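Long-range contacts in C alpha-dehydrogenase (Sphingobium sp. SYK-6, PDB 4YAC), which probably oxidises the alpha-carbon alcohol of lignin-derived beta-aryl ethers, working with a nicotinamide cofactor as a short-chain dehydrogenase/reductase: residues A[168-172]-A[246-250]; A[1-5]-A[239-243]; A[65-71]-A[117-122]; A[57-61]-A[77-82]. One frame throughout, in Å; residues are numbered along the deposited sequence.

In the fold
The four contacts are spread across a Rossmann-type parallel sheet and the helices packed on it. Contacts 1 and 4 both reach this sheet, contact 1 at strand 248-249 on one margin and contact 4 at strand 57-62 on the other; their centres are 27 Å apart. Contacts 3 and 4 share helix 68-81, and contact 3 alone holds a residue of the cofactor pocket, Leu65, while Val61 of contact 4 has its side chain about 9 Å from the bound NADH. Contact 2 joins the amino terminus to helix 231-243 and touches contact 1 where Val249 packs on Ala241. Contacts 1 and 3 both meet the second subunit.

Contact 1: A[168-172]-A[246-250]; sequences AESLR and RFWVL
Arg172 lies flat along one face of the Phe247 ring. Its CD sits above the ring centre, 3.5 Å from the centroid, in a CH-pi contact. The guanidinium continues the same layer, its plane only 3° from that of the ring and NE 3.5 Å from Phe247 CG. With CG anti to the backbone N (chi1 -169°) and the chain extended as far as NE, the arginine runs straight out over the phenyl group.

Apolar and edge contacts hold the far end of the ring. Phe247 CZ is 3.8 Å from Glu169 CG and 4.1 Å from Ala168 CB, while the carbonyl oxygen of Ala168 comes up at the ring edge, near its plane, 3.5 Å from CE1. Phe247 also directs CE2 at the middle of the Trp248 indole face, and Glu169 OE2 meets that indole at its edge, by CH2.

The polar ends look beyond the two segments. Arg172 NH1 and Trp248 NE1, 3.5 Å apart and both donors, converge on one carboxylate oxygen of Glu265 of the second subunit; Glu169 pairs with Arg165 of its own helix.

This is helix-on-sheet packing at the margin of the Rossmann-type sheet, its polar rim completed at the subunit interface. Strand 248-249, outermost in the chain's sheet, pairs in parallel with strand 180-185, and helix 155-174 packs against the sheet, Ala168 on Leu184.

Contact 2: A[1-5]-A[239-243]; sequences MQDLE and LDAVR
The side chain of Arg243 passes slantwise over Leu4 where the amino-terminal segment meets the last turn of helix 231-243. Followed outward, the arginine starts with CB, 4.3 Å from Gln2 NE2. CG, anti to the carbonyl carbon (chi1 -73°), comes to 4.0 Å from Leu4 CD1, and the chain then runs extended to NE. At the tip the guanidinium lies with one face on the same methyl, off centre, and NH1 is 4.0 Å from Leu4 CD1. The leucine thus fits against both the aliphatic stem and the flat head of the arginine. An alanine here would keep only CB, and the loss of stem and guanidinium would probably open a gap beside Leu4 CD1.

The same CD1 also meets Leu239 CD1 at 3.5 Å, the two side chains sliding past each other in opposite directions, and the second methyl, CD2, is 4.3 Å from Val242 CG1.

The backbone closes the contact. Met1 N donates to Val242 O over 2.7 Å, so the amino terminus, probably charged, meets a carbonyl near the carboxyl end of the helix, where it should be electrostatically welcome. Met1 O, buried here, receives a CA-H...O contact from Arg243 CA at 3.4 Å, with an angle of 169° at the hydrogen.

Plain packing, far from the cofactor, thus ties the segment before strand 8-12 to the carboxyl end of helix 231-243. Leu4 rests against Met32 and Met1 against Asp86, while Leu239 reaches Val25 and Leu26 of helix 17-28.

Contact 3: A[65-71]-A[117-122]; sequences LTDRAAY and NGVING. With NAI (1,4-dihydronicotinamide adenine dinucleotide), chain B.
Asn121 bonds to the backbone of Leu65 with one end of its amide and to Arg68 with the other. CG, anti to the carbonyl carbon (chi1 -70°), sets the amide between them. ND2 donates to Leu65 O over 2.9 Å, almost straight at 178°, in the carbonyl plane on a lone pair. OD1 accepts from Arg68 NE at 3.0 Å; the arginine plane contains the oxygen, but NE stands above the amide's carbonyl plane and the two flat groups are turned 78° apart. These bonds fix which end of the amide is oxygen and which nitrogen.

Waters extend the network. One bridges Asn121 ND2 and Thr66 O; a second accepts from Arg68 NH2 and donates to OD1 of both Asn117 and Asn121; a third accepts a hydrogen bond from Tyr71 OH and donates to Gly118 O.

Close packing rests on glycines. Tyr71 OH lies 3.2 Å from Gly122 CA, leaving no room for a side chain there, and Leu65 presses against Gly118.

The cofactor is met by Leu65: its N donates to the adenine N1A of the NADH at 3.1 Å, and its CG is 3.4 Å from C2A.

Here the start of helix 68-81, capped by Asp67, leans on the long helix 105-133. Tyr71 reaches Leu88 and Asn90 of strand 87-90, while Arg68 also forms a salt bridge with Asp109 of the second subunit, beside Phe105 of that chain.

Contact 4: A[57-61]-A[77-82]; sequences AVHPV and EAEQVF
The His59 ring has Val81 over one face and Glu77 at its edge. Val81 CG2 stands above the ring centre, 4.0 Å from the centroid in a CH-pi contact, with CG1 3.9 Å from His59 CG. At the edge NE2 donates to Glu77 OE2 over a short 2.6 Å, nearly straight at 170°; the oxygen lies in the imidazole plane and offers its anti lone pair, the carboxylate being turned steeply against the ring. The Phe82 ring carries Val81 CG1 on one face, toward the rim, so that the one valine touches both rings with its two methyls.

Strand 57-62, helix 68-81 and strand 87-90 make a beta-alpha-beta crossover of the Rossmann fold, with this contact near the end of the helix. The axes of strand segment 57-61 and helix segment 77-81 come within 10.2 Å, with 150° between their directions.

Phe82, just past the helix, meets the strand obliquely: CE2 is 3.7 Å from His59 CB and CE1 4.1 Å from Ala57 CB. His59 holds its CG anti to the backbone N (chi1 178°), which sends the imidazole out toward the helix. If a leucine took the place of His59, Glu77 OE2 would probably lose its hydrogen-bonding mate across the contact and its carboxylate be set free to turn. Val61 CG2 flanks that carboxylate, 3.8 Å from Glu77 OE2, while the strand bonds through its backbone to Val34, Ile36 and Asp38.

Contact 1: A[168-172]-A[246-250]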
loop_
_atom_site.group_PDB
_atom_site.type_symbol
_atom_site.label_atom_id
_atom_site.label_comp_id
_atom_site.label_asym_id
_atom_site.label_seq_id
_atom_site.Cartn_x
_atom_site.Cartn_y
_atom_site.Cartn_z
ATOM N N ALA A 168 7.291 4.961 0.575
ATOM C CA ALA A 168 7.742 6.310 0.246
ATOM C C ALA A 168 7.351 7.309 1.334
ATOM O O ALA A 168 8.177 8.121 1.764
ATOM C CB ALA A 168 7.181 6.748 -1.098
ATOM N N GLU A 169 6.098 7.257 1.778
ATOM C CA GLU A 169 5.636 8.174 2.815
ATOM C C GLU A 169 6.367 7.905 4.131
ATOM O O GLU A 169 6.550 8.813 4.944
ATOM C CB GLU A 169 4.122 8.056 3.008
ATOM C CG GLU A 169 3.324 8.487 1.792
ATOM C CD GLU A 169 1.861 8.724 2.107
ATOM O OE1 GLU A 169 1.568 9.589 2.960
ATOM O OE2 GLU A 169 1.002 8.042 1.502
ATOM N N SER A 170 6.798 6.660 4.326
ATOM C CA SER A 170 7.566 6.287 5.513
ATOM C C SER A 170 8.982 6.853 5.455
ATOM O O SER A 170 9.487 7.395 6.439
ATOM C CB SER A 170 7.610 4.767 5.665
ATOM O OG SER A 170 6.325 4.260 5.981
ATOM N N LEU A 171 9.621 6.724 4.298
ATOM C CA LEU A 171 10.934 7.327 4.080
ATOM C C LEU A 171 10.866 8.833 4.298
ATOM O O LEU A 171 11.783 9.439 4.855
ATOM C CB LEU A 171 11.429 7.028 2.661
ATOM C CG LEU A 171 12.527 5.987 2.391
ATOM C CD1 LEU A 171 12.840 5.075 3.563
ATOM C CD2 LEU A 171 12.133 5.158 1.185
ATOM N N ARG A 172 9.767 9.430 3.857
ATOM C CA ARG A 172 9.578 10.873 3.952
ATOM C C ARG A 172 9.679 11.368 5.394
ATOM O O ARG A 172 10.133 12.489 5.643
ATOM C CB ARG A 172 8.223 11.259 3.360
ATOM C CG ARG A 172 8.031 12.749 3.173
ATOM C CD ARG A 172 6.601 13.084 2.802
ATOM N NE ARG A 172 6.438 14.506 2.511
ATOM C CZ ARG A 172 5.264 15.113 2.359
ATOM N NH1 ARG A 172 4.135 14.426 2.472
ATOM N NH2 ARG A 172 5.220 16.412 2.097
ATOM N N ARG A 246 10.872 17.850 -3.998
ATOM C CA ARG A 246 9.423 17.705 -3.908
ATOM C C ARG A 246 9.036 16.252 -3.691
ATOM O O ARG A 246 9.545 15.361 -4.372
ATOM C CB ARG A 246 8.751 18.229 -5.173
ATOM C CG ARG A 246 9.114 19.654 -5.506
ATOM C CD ARG A 246 8.020 20.317 -6.309
ATOM N NE ARG A 246 8.404 21.668 -6.707
ATOM C CZ ARG A 246 8.906 21.993 -7.896
ATOM N NH1 ARG A 246 9.080 21.074 -8.830
ATOM N NH2 ARG A 246 9.227 23.251 -8.157
ATOM N N PHE A 247 8.126 16.013 -2.755
ATOM C CA PHE A 247 7.713 14.650 -2.458
ATOM C C PHE A 247 6.624 14.152 -3.397
ATOM O O PHE A 247 6.797 13.133 -4.063
ATOM C CB PHE A 247 7.217 14.523 -1.026
ATOM C CG PHE A 247 6.750 13.138 -0.696
ATOM C CD1 PHE A 247 7.669 12.119 -0.508
ATOM C CD2 PHE A 247 5.400 12.843 -0.614
ATOM C CE1 PHE A 247 7.254 10.837 -0.222
ATOM C CE2 PHE A 247 4.978 11.559 -0.326
ATOM C CZ PHE A 247 5.905 10.556 -0.131
ATOM N N TRP A 248 5.492 14.853 -3.423
ATOM C CA TRP A 248 4.373 14.466 -4.278
ATOM C C TRP A 248 4.601 14.897 -5.721
ATOM O O TRP A 248 4.409 16.062 -6.062
ATOM C CB TRP A 248 3.060 15.073 -3.775
ATOM C CG TRP A 248 2.589 14.540 -2.459
ATOM C CD1 TRP A 248 2.442 15.241 -1.298
ATOM C CD2 TRP A 248 2.197 13.192 -2.167
ATOM N NE1 TRP A 248 1.982 14.415 -0.302
ATOM C CE2 TRP A 248 1.825 13.151 -0.809
ATOM C CE3 TRP A 248 2.123 12.017 -2.921
ATOM C CZ2 TRP A 248 1.386 11.983 -0.189
ATOM C CZ3 TRP A 248 1.687 10.857 -2.303
ATOM C CH2 TRP A 248 1.326 10.850 -0.950
ATOM N N VAL A 249 5.012 13.956 -6.564
ATOM C CA VAL A 249 5.184 14.231 -7.986
ATOM C C VAL A 249 4.016 13.602 -8.738
ATOM O O VAL A 249 4.094 12.470 -9.220
ATOM C CB VAL A 249 6.532 13.705 -8.519
ATOM C CG1 VAL A 249 6.812 14.279 -9.902
ATOM C CG2 VAL A 249 7.663 14.076 -7.564
ATOM N N LEU A 250 2.931 14.367 -8.812
ATOM C CA LEU A 250 1.674 13.937 -9.409
ATOM C C LEU A 250 1.256 14.956 -10.466
ATOM O O LEU A 250 0.367 15.771 -10.228
ATOM C CB LEU A 250 0.584 13.810 -8.336
ATOM C CG LEU A 250 0.973 13.207 -6.985
ATOM C CD1 LEU A 250 -0.063 13.565 -5.935
ATOM C CD2 LEU A 250 1.124 11.711 -7.089
#

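Contact 2: A[1-5]-A[239-243]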
loop_
_atom_site.group_PDB
_atom_site.type_symbol
_atom_site.label_atom_id
_atom_site.label_comp_id
_atom_site.label_asym_id
_atom_site.label_seq_id
_atom_site.Cartn_x
_atom_site.Cartn_y
_atom_site.Cartn_z
ATOM N N MET A 1 17.776 18.212 -3.955
ATOM C CA MET A 1 19.253 18.007 -4.007
ATOM C C MET A 1 19.872 18.925 -5.059
ATOM O O MET A 1 19.381 18.974 -6.189
ATOM C CB MET A 1 19.589 16.554 -4.333
ATOM C CG MET A 1 21.082 16.296 -4.486
ATOM S SD MET A 1 21.548 14.572 -4.228
ATOM C CE MET A 1 21.217 13.870 -5.840
ATOM N N GLN A 2 20.947 19.631 -4.699
ATOM C CA GLN A 2 21.558 20.625 -5.578
ATOM C C GLN A 2 22.849 20.121 -6.202
ATOM O O GLN A 2 23.388 19.085 -5.798
ATOM C CB GLN A 2 21.821 21.914 -4.805
ATOM C CG GLN A 2 21.216 23.140 -5.468
ATOM C CD GLN A 2 19.710 23.034 -5.655
ATOM O OE1 GLN A 2 18.955 22.957 -4.686
ATOM N NE2 GLN A 2 19.269 23.026 -6.909
ATOM N N ASP A 3 23.308 20.865 -7.205
ATOM C CA ASP A 3 24.588 20.628 -7.867
ATOM C C ASP A 3 24.741 19.188 -8.363
ATOM O O ASP A 3 25.739 18.525 -8.083
ATOM C CB ASP A 3 25.733 20.982 -6.920
ATOM C CG ASP A 3 25.754 22.456 -6.563
ATOM O OD1 ASP A 3 26.260 23.263 -7.373
ATOM O OD2 ASP A 3 25.278 22.812 -5.465
ATOM N N LEU A 4 23.756 18.720 -9.123
ATOM C CA LEU A 4 23.710 17.331 -9.565
ATOM C C LEU A 4 24.855 16.951 -10.501
ATOM O O LEU A 4 25.146 15.769 -10.669
ATOM C CB LEU A 4 22.376 17.051 -10.259
ATOM C CG LEU A 4 21.114 17.214 -9.406
ATOM C CD1 LEU A 4 19.874 16.959 -10.248
ATOM C CD2 LEU A 4 21.134 16.279 -8.209
ATOM N N GLU A 5 25.504 17.938 -11.111
ATOM C CA GLU A 5 26.587 17.652 -12.052
ATOM C C GLU A 5 27.708 16.861 -11.382
ATOM O O GLU A 5 28.254 17.283 -10.366
ATOM C CB GLU A 5 27.157 18.939 -12.648
ATOM C CG GLU A 5 28.261 18.684 -13.667
ATOM C CD GLU A 5 28.751 19.953 -14.333
ATOM O OE1 GLU A 5 28.432 21.051 -13.834
ATOM O OE2 GLU A 5 29.456 19.850 -15.357
ATOM N N LEU A 239 13.447 15.328 -12.748
ATOM C CA LEU A 239 14.632 16.142 -12.519
ATOM C C LEU A 239 14.272 17.363 -11.690
ATOM O O LEU A 239 14.956 17.707 -10.728
ATOM C CB LEU A 239 15.256 16.573 -13.846
ATOM C CG LEU A 239 16.449 17.527 -13.734
ATOM C CD1 LEU A 239 17.567 16.907 -12.908
ATOM C CD2 LEU A 239 16.947 17.902 -15.116
ATOM N N ASP A 240 13.169 17.995 -12.062
ATOM C CA ASP A 240 12.715 19.201 -11.400
ATOM C C ASP A 240 12.300 18.919 -9.954
ATOM O O ASP A 240 12.521 19.745 -9.067
ATOM C CB ASP A 240 11.568 19.817 -12.203
ATOM C CG ASP A 240 10.738 20.773 -11.396
ATOM O OD1 ASP A 240 11.161 21.934 -11.218
ATOM O OD2 ASP A 240 9.647 20.366 -10.944
ATOM N N ALA A 241 11.727 17.742 -9.714
ATOM C CA ALA A 241 11.312 17.351 -8.368
ATOM C C ALA A 241 12.515 17.079 -7.466
ATOM O O ALA A 241 12.509 17.436 -6.288
ATOM C CB ALA A 241 10.413 16.118 -8.429
ATOM N N VAL A 242 13.536 16.433 -8.018
ATOM C CA VAL A 242 14.755 16.141 -7.274
ATOM C C VAL A 242 15.480 17.431 -6.884
ATOM O O VAL A 242 15.890 17.594 -5.734
ATOM C CB VAL A 242 15.707 15.243 -8.094
ATOM C CG1 VAL A 242 17.056 15.074 -7.389
ATOM C CG2 VAL A 242 15.070 13.889 -8.341
ATOM N N ARG A 243 15.638 18.338 -7.844
ATOM C CA ARG A 243 16.320 19.609 -7.599
ATOM C C ARG A 243 15.648 20.398 -6.486
ATOM O O ARG A 243 16.316 20.986 -5.632
ATOM C CB ARG A 243 16.354 20.467 -8.865
ATOM C CG ARG A 243 17.308 19.999 -9.953
ATOM C CD ARG A 243 17.571 21.135 -10.933
ATOM N NE ARG A 243 18.120 20.684 -12.209
ATOM C CZ ARG A 243 19.413 20.485 -12.450
ATOM N NH1 ARG A 243 20.316 20.681 -11.498
ATOM N NH2 ARG A 243 19.801 20.083 -13.652
#

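Contact 3: A[65-71]-A[117-122]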
loop_
_atom_site.group_PDB
_atom_site.type_symbol
_atom_site.label_atom_id
_atom_site.label_comp_id
_atom_site.label_asym_id
_atom_site.label_seq_id
_atom_site.Cartn_x
_atom_site.Cartn_y
_atom_site.Cartn_z
ATOM N N LEU A 65 16.644 -7.149 -9.702
ATOM C CA LEU A 65 16.459 -6.387 -8.469
ATOM C C LEU A 65 15.931 -7.239 -7.324
ATOM O O LEU A 65 16.020 -6.835 -6.159
ATOM C CB LEU A 65 15.504 -5.219 -8.712
ATOM C CG LEU A 65 15.910 -4.277 -9.842
ATOM C CD1 LEU A 65 14.740 -3.416 -10.251
ATOM C CD2 LEU A 65 17.106 -3.426 -9.443
ATOM N N THR A 66 15.369 -8.401 -7.650
ATOM C CA THR A 66 14.839 -9.299 -6.627
ATOM C C THR A 66 15.949 -10.125 -5.978
ATOM O O THR A 66 15.710 -10.827 -4.997
ATOM C CB THR A 66 13.761 -10.251 -7.211
ATOM O OG1 THR A 66 14.371 -11.211 -8.086
ATOM C CG2 THR A 66 12.703 -9.459 -7.970
ATOM N N ASP A 67 17.162 -10.025 -6.521
ATOM C CA ASP A 67 18.326 -10.746 -6.009
ATOM C C ASP A 67 19.145 -9.826 -5.104
ATOM O O ASP A 67 19.911 -8.995 -5.588
ATOM C CB ASP A 67 19.178 -11.259 -7.178
ATOM C CG ASP A 67 20.321 -12.172 -6.740
ATOM O OD1 ASP A 67 20.858 -12.000 -5.626
ATOM O OD2 ASP A 67 20.696 -13.063 -7.531
ATOM N N ARG A 68 18.991 -9.992 -3.794
ATOM C CA ARG A 68 19.569 -9.070 -2.822
ATOM C C ARG A 68 21.091 -9.072 -2.874
ATOM O O ARG A 68 21.726 -8.013 -2.802
ATOM C CB ARG A 68 19.079 -9.427 -1.417
ATOM C CG ARG A 68 17.626 -9.033 -1.184
ATOM C CD ARG A 68 17.013 -9.723 0.016
ATOM N NE ARG A 68 15.652 -9.251 0.253
ATOM C CZ ARG A 68 14.805 -9.814 1.107
ATOM N NH1 ARG A 68 15.174 -10.877 1.806
ATOM N NH2 ARG A 68 13.588 -9.314 1.259
ATOM N N ALA A 69 21.677 -10.255 -3.015
ATOM C CA ALA A 69 23.130 -10.371 -3.063
ATOM C C ALA A 69 23.675 -9.645 -4.287
ATOM O O ALA A 69 24.658 -8.895 -4.204
ATOM C CB ALA A 69 23.546 -11.832 -3.079
ATOM N N ALA A 70 23.029 -9.866 -5.427
ATOM C CA ALA A 70 23.453 -9.233 -6.669
ATOM C C ALA A 70 23.246 -7.727 -6.606
ATOM O O ALA A 70 24.022 -6.973 -7.184
ATOM C CB ALA A 70 22.706 -9.819 -7.851
ATOM N N TYR A 71 22.205 -7.288 -5.904
ATOM C CA TYR A 71 21.939 -5.859 -5.787
ATOM C C TYR A 71 23.106 -5.190 -5.064
ATOM O O TYR A 71 23.621 -4.164 -5.508
ATOM C CB TYR A 71 20.620 -5.605 -5.045
ATOM C CG TYR A 71 19.917 -4.326 -5.454
ATOM C CD1 TYR A 71 20.622 -3.143 -5.622
ATOM C CD2 TYR A 71 18.548 -4.307 -5.680
ATOM C CE1 TYR A 71 19.983 -1.978 -6.000
ATOM C CE2 TYR A 71 17.895 -3.140 -6.059
ATOM C CZ TYR A 71 18.623 -1.982 -6.220
ATOM O OH TYR A 71 17.982 -0.821 -6.592
ATOM N N ASN A 117 9.403 -5.823 -3.438
ATOM C CA ASN A 117 10.703 -6.248 -2.929
ATOM C C ASN A 117 11.859 -5.612 -3.693
ATOM O O ASN A 117 12.889 -5.323 -3.102
ATOM C CB ASN A 117 10.848 -7.772 -2.961
ATOM C CG ASN A 117 10.171 -8.451 -1.786
ATOM O OD1 ASN A 117 10.078 -7.890 -0.693
ATOM N ND2 ASN A 117 9.703 -9.673 -2.005
ATOM N N GLY A 118 11.698 -5.385 -4.994
ATOM C CA GLY A 118 12.758 -4.751 -5.768
ATOM C C GLY A 118 13.066 -3.353 -5.261
ATOM O O GLY A 118 14.231 -2.928 -5.230
ATOM N N VAL A 119 12.020 -2.638 -4.861
ATOM C CA VAL A 119 12.166 -1.292 -4.314
ATOM C C VAL A 119 12.737 -1.357 -2.899
ATOM O O VAL A 119 13.651 -0.600 -2.557
ATOM C CB VAL A 119 10.818 -0.541 -4.302
ATOM C CG1 VAL A 119 10.963 0.831 -3.649
ATOM C CG2 VAL A 119 10.277 -0.398 -5.717
ATOM N N ILE A 120 12.194 -2.255 -2.078
ATOM C CA ILE A 120 12.725 -2.469 -0.733
ATOM C C ILE A 120 14.212 -2.808 -0.805
ATOM O O ILE A 120 15.025 -2.267 -0.049
ATOM C CB ILE A 120 11.984 -3.600 0.005
ATOM C CG1 ILE A 120 10.546 -3.183 0.305
ATOM C CG2 ILE A 120 12.695 -3.956 1.317
ATOM C CD1 ILE A 120 9.669 -4.332 0.741
ATOM N N ASN A 121 14.561 -3.711 -1.715
ATOM C CA ASN A 121 15.940 -4.164 -1.843
ATOM C C ASN A 121 16.891 -3.018 -2.184
ATOM O O ASN A 121 17.985 -2.930 -1.633
ATOM C CB ASN A 121 16.050 -5.261 -2.902
ATOM C CG ASN A 121 15.412 -6.570 -2.465
ATOM O OD1 ASN A 121 15.108 -6.772 -1.285
ATOM N ND2 ASN A 121 15.218 -7.476 -3.422
ATOM N N GLY A 122 16.472 -2.138 -3.084
ATOM C CA GLY A 122 17.292 -0.990 -3.436
ATOM C C GLY A 122 17.433 -0.033 -2.272
ATOM O O GLY A 122 18.538 0.412 -1.946
HETATM P PA NAI B . 9.290 -1.244 -19.731
HETATM O O1A NAI B . 9.034 -2.664 -20.175
HETATM O O2A NAI B . 9.414 -0.341 -20.971
HETATM O O5B NAI B . 10.619 -1.179 -18.892
HETATM C C5B NAI B . 10.756 -1.982 -17.766
HETATM C C4B NAI B . 12.178 -2.295 -17.556
HETATM O O4B NAI B . 12.328 -2.862 -16.212
HETATM C C3B NAI B . 12.653 -3.287 -18.512
HETATM O O3B NAI B . 13.892 -2.888 -19.083
HETATM C C2B NAI B . 12.795 -4.509 -17.761
HETATM O O2B NAI B . 13.813 -5.360 -18.320
HETATM C C1B NAI B . 13.134 -4.064 -16.425
HETATM N N9A NAI B . 12.887 -5.054 -15.412
HETATM C C8A NAI B . 11.789 -5.841 -15.239
HETATM N N7A NAI B . 11.957 -6.648 -14.178
HETATM C C5A NAI B . 13.185 -6.401 -13.624
HETATM C C6A NAI B . 13.918 -6.888 -12.547
HETATM N N6A NAI B . 13.410 -7.919 -11.695
HETATM N N1A NAI B . 15.157 -6.384 -12.291
HETATM C C2A NAI B . 15.697 -5.419 -13.060
HETATM N N3A NAI B . 15.019 -4.916 -14.106
HETATM C C4A NAI B . 13.782 -5.382 -14.412
HETATM O O3 NAI B . 8.136 -0.756 -18.823
HETATM P PN NAI B . 7.737 0.793 -18.711
HETATM O O1N NAI B . 7.224 1.279 -20.057
HETATM O O2N NAI B . 6.594 0.960 -17.601
HETATM O O5D NAI B . 8.974 1.629 -18.298
HETATM O O HOH W 1 13.699 -10.125 -3.225
HETATM O O HOH W 2 12.608 -6.974 0.068
HETATM O O HOH W 3 15.299 -0.735 -6.394
#

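Contact 4: A[57-61]-A[77-82]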
loop_
_atom_site.group_PDB
_atom_site.type_symbol
_atom_site.label_atom_id
_atom_site.label_comp_id
_atom_site.label_asym_id
_atom_site.label_seq_id
_atom_site.Cartn_x
_atom_site.Cartn_y
_atom_site.Cartn_z
ATOM N N ALA A 57 28.372 10.122 -19.118
ATOM C CA ALA A 57 29.004 9.060 -18.360
ATOM C C ALA A 57 27.904 8.115 -17.908
ATOM O O ALA A 57 27.192 8.406 -16.949
ATOM C CB ALA A 57 29.762 9.608 -17.168
ATOM N N VAL A 58 27.764 7.000 -18.619
ATOM C CA VAL A 58 26.770 5.990 -18.283
ATOM C C VAL A 58 27.415 4.612 -18.202
ATOM O O VAL A 58 28.177 4.216 -19.090
ATOM C CB VAL A 58 25.615 5.955 -19.311
ATOM C CG1 VAL A 58 24.604 4.857 -18.973
ATOM C CG2 VAL A 58 24.921 7.306 -19.369
ATOM N N HIS A 59 27.099 3.896 -17.128
ATOM C CA HIS A 59 27.615 2.558 -16.892
ATOM C C HIS A 59 26.458 1.569 -16.749
ATOM O O HIS A 59 25.635 1.723 -15.856
ATOM C CB HIS A 59 28.475 2.512 -15.633
ATOM C CG HIS A 59 28.994 1.145 -15.324
ATOM N ND1 HIS A 59 30.022 0.563 -16.034
ATOM C CD2 HIS A 59 28.600 0.227 -14.409
ATOM C CE1 HIS A 59 30.254 -0.647 -15.556
ATOM N NE2 HIS A 59 29.406 -0.874 -14.568
ATOM N N PRO A 60 26.394 0.552 -17.623
ATOM C CA PRO A 60 25.348 -0.469 -17.515
ATOM C C PRO A 60 25.725 -1.581 -16.541
ATOM O O PRO A 60 26.902 -1.929 -16.439
ATOM C CB PRO A 60 25.255 -1.008 -18.938
ATOM C CG PRO A 60 26.655 -0.925 -19.430
ATOM C CD PRO A 60 27.254 0.317 -18.799
ATOM N N VAL A 61 24.737 -2.120 -15.833
ATOM C CA VAL A 61 24.946 -3.315 -15.031
ATOM C C VAL A 61 23.715 -4.196 -15.135
ATOM O O VAL A 61 22.597 -3.738 -14.896
ATOM C CB VAL A 61 25.239 -2.982 -13.551
ATOM C CG1 VAL A 61 24.111 -2.163 -12.922
ATOM C CG2 VAL A 61 25.492 -4.260 -12.757
ATOM N N GLU A 77 29.734 -2.119 -7.466
ATOM C CA GLU A 77 30.254 -1.839 -8.796
ATOM C C GLU A 77 30.081 -0.363 -9.148
ATOM O O GLU A 77 30.999 0.272 -9.677
ATOM C CB GLU A 77 29.558 -2.725 -9.831
ATOM C CG GLU A 77 30.136 -2.618 -11.233
ATOM C CD GLU A 77 29.471 -3.567 -12.214
ATOM O OE1 GLU A 77 29.348 -4.769 -11.900
ATOM O OE2 GLU A 77 29.069 -3.107 -13.302
ATOM N N ALA A 78 28.911 0.181 -8.833
ATOM C CA ALA A 78 28.645 1.598 -9.050
ATOM C C ALA A 78 29.670 2.461 -8.319
ATOM O O ALA A 78 30.157 3.453 -8.859
ATOM C CB ALA A 78 27.240 1.946 -8.592
ATOM N N GLU A 79 30.004 2.074 -7.094
ATOM C CA GLU A 79 30.943 2.839 -6.280
ATOM C C GLU A 79 32.366 2.759 -6.829
ATOM O O GLU A 79 33.127 3.727 -6.748
ATOM C CB GLU A 79 30.909 2.347 -4.832
ATOM C CG GLU A 79 29.569 2.578 -4.152
ATOM C CD GLU A 79 29.486 1.968 -2.765
ATOM O OE1 GLU A 79 30.402 1.208 -2.384
ATOM O OE2 GLU A 79 28.499 2.253 -2.056
ATOM N N GLN A 80 32.727 1.606 -7.382
ATOM C CA GLN A 80 34.058 1.425 -7.949
ATOM C C GLN A 80 34.206 2.196 -9.250
ATOM O O GLN A 80 35.266 2.752 -9.535
ATOM C CB GLN A 80 34.350 -0.058 -8.193
ATOM C CG GLN A 80 34.637 -0.860 -6.932
ATOM C CD GLN A 80 35.740 -0.249 -6.088
ATOM O OE1 GLN A 80 36.786 0.146 -6.605
ATOM N NE2 GLN A 80 35.504 -0.154 -4.786
ATOM N N VAL A 81 33.137 2.228 -10.034
ATOM C CA VAL A 81 33.187 2.835 -11.358
ATOM C C VAL A 81 33.059 4.359 -11.289
ATOM O O VAL A 81 33.811 5.078 -11.956
ATOM C CB VAL A 81 32.082 2.248 -12.260
ATOM C CG1 VAL A 81 31.965 3.023 -13.569
ATOM C CG2 VAL A 81 32.369 0.778 -12.538
ATOM N N PHE A 82 32.117 4.845 -10.484
ATOM C CA PHE A 82 31.855 6.281 -10.374
ATOM C C PHE A 82 32.107 6.801 -8.964
ATOM O O PHE A 82 32.904 7.713 -8.764
ATOM C CB PHE A 82 30.409 6.599 -10.770
ATOM C CG PHE A 82 30.111 6.442 -12.238
ATOM C CD1 PHE A 82 31.054 6.755 -13.205
ATOM C CD2 PHE A 82 28.864 6.001 -12.650
ATOM C CE1 PHE A 82 30.762 6.616 -14.549
ATOM C CE2 PHE A 82 28.565 5.862 -13.989
ATOM C CZ PHE A 82 29.509 6.166 -14.940
#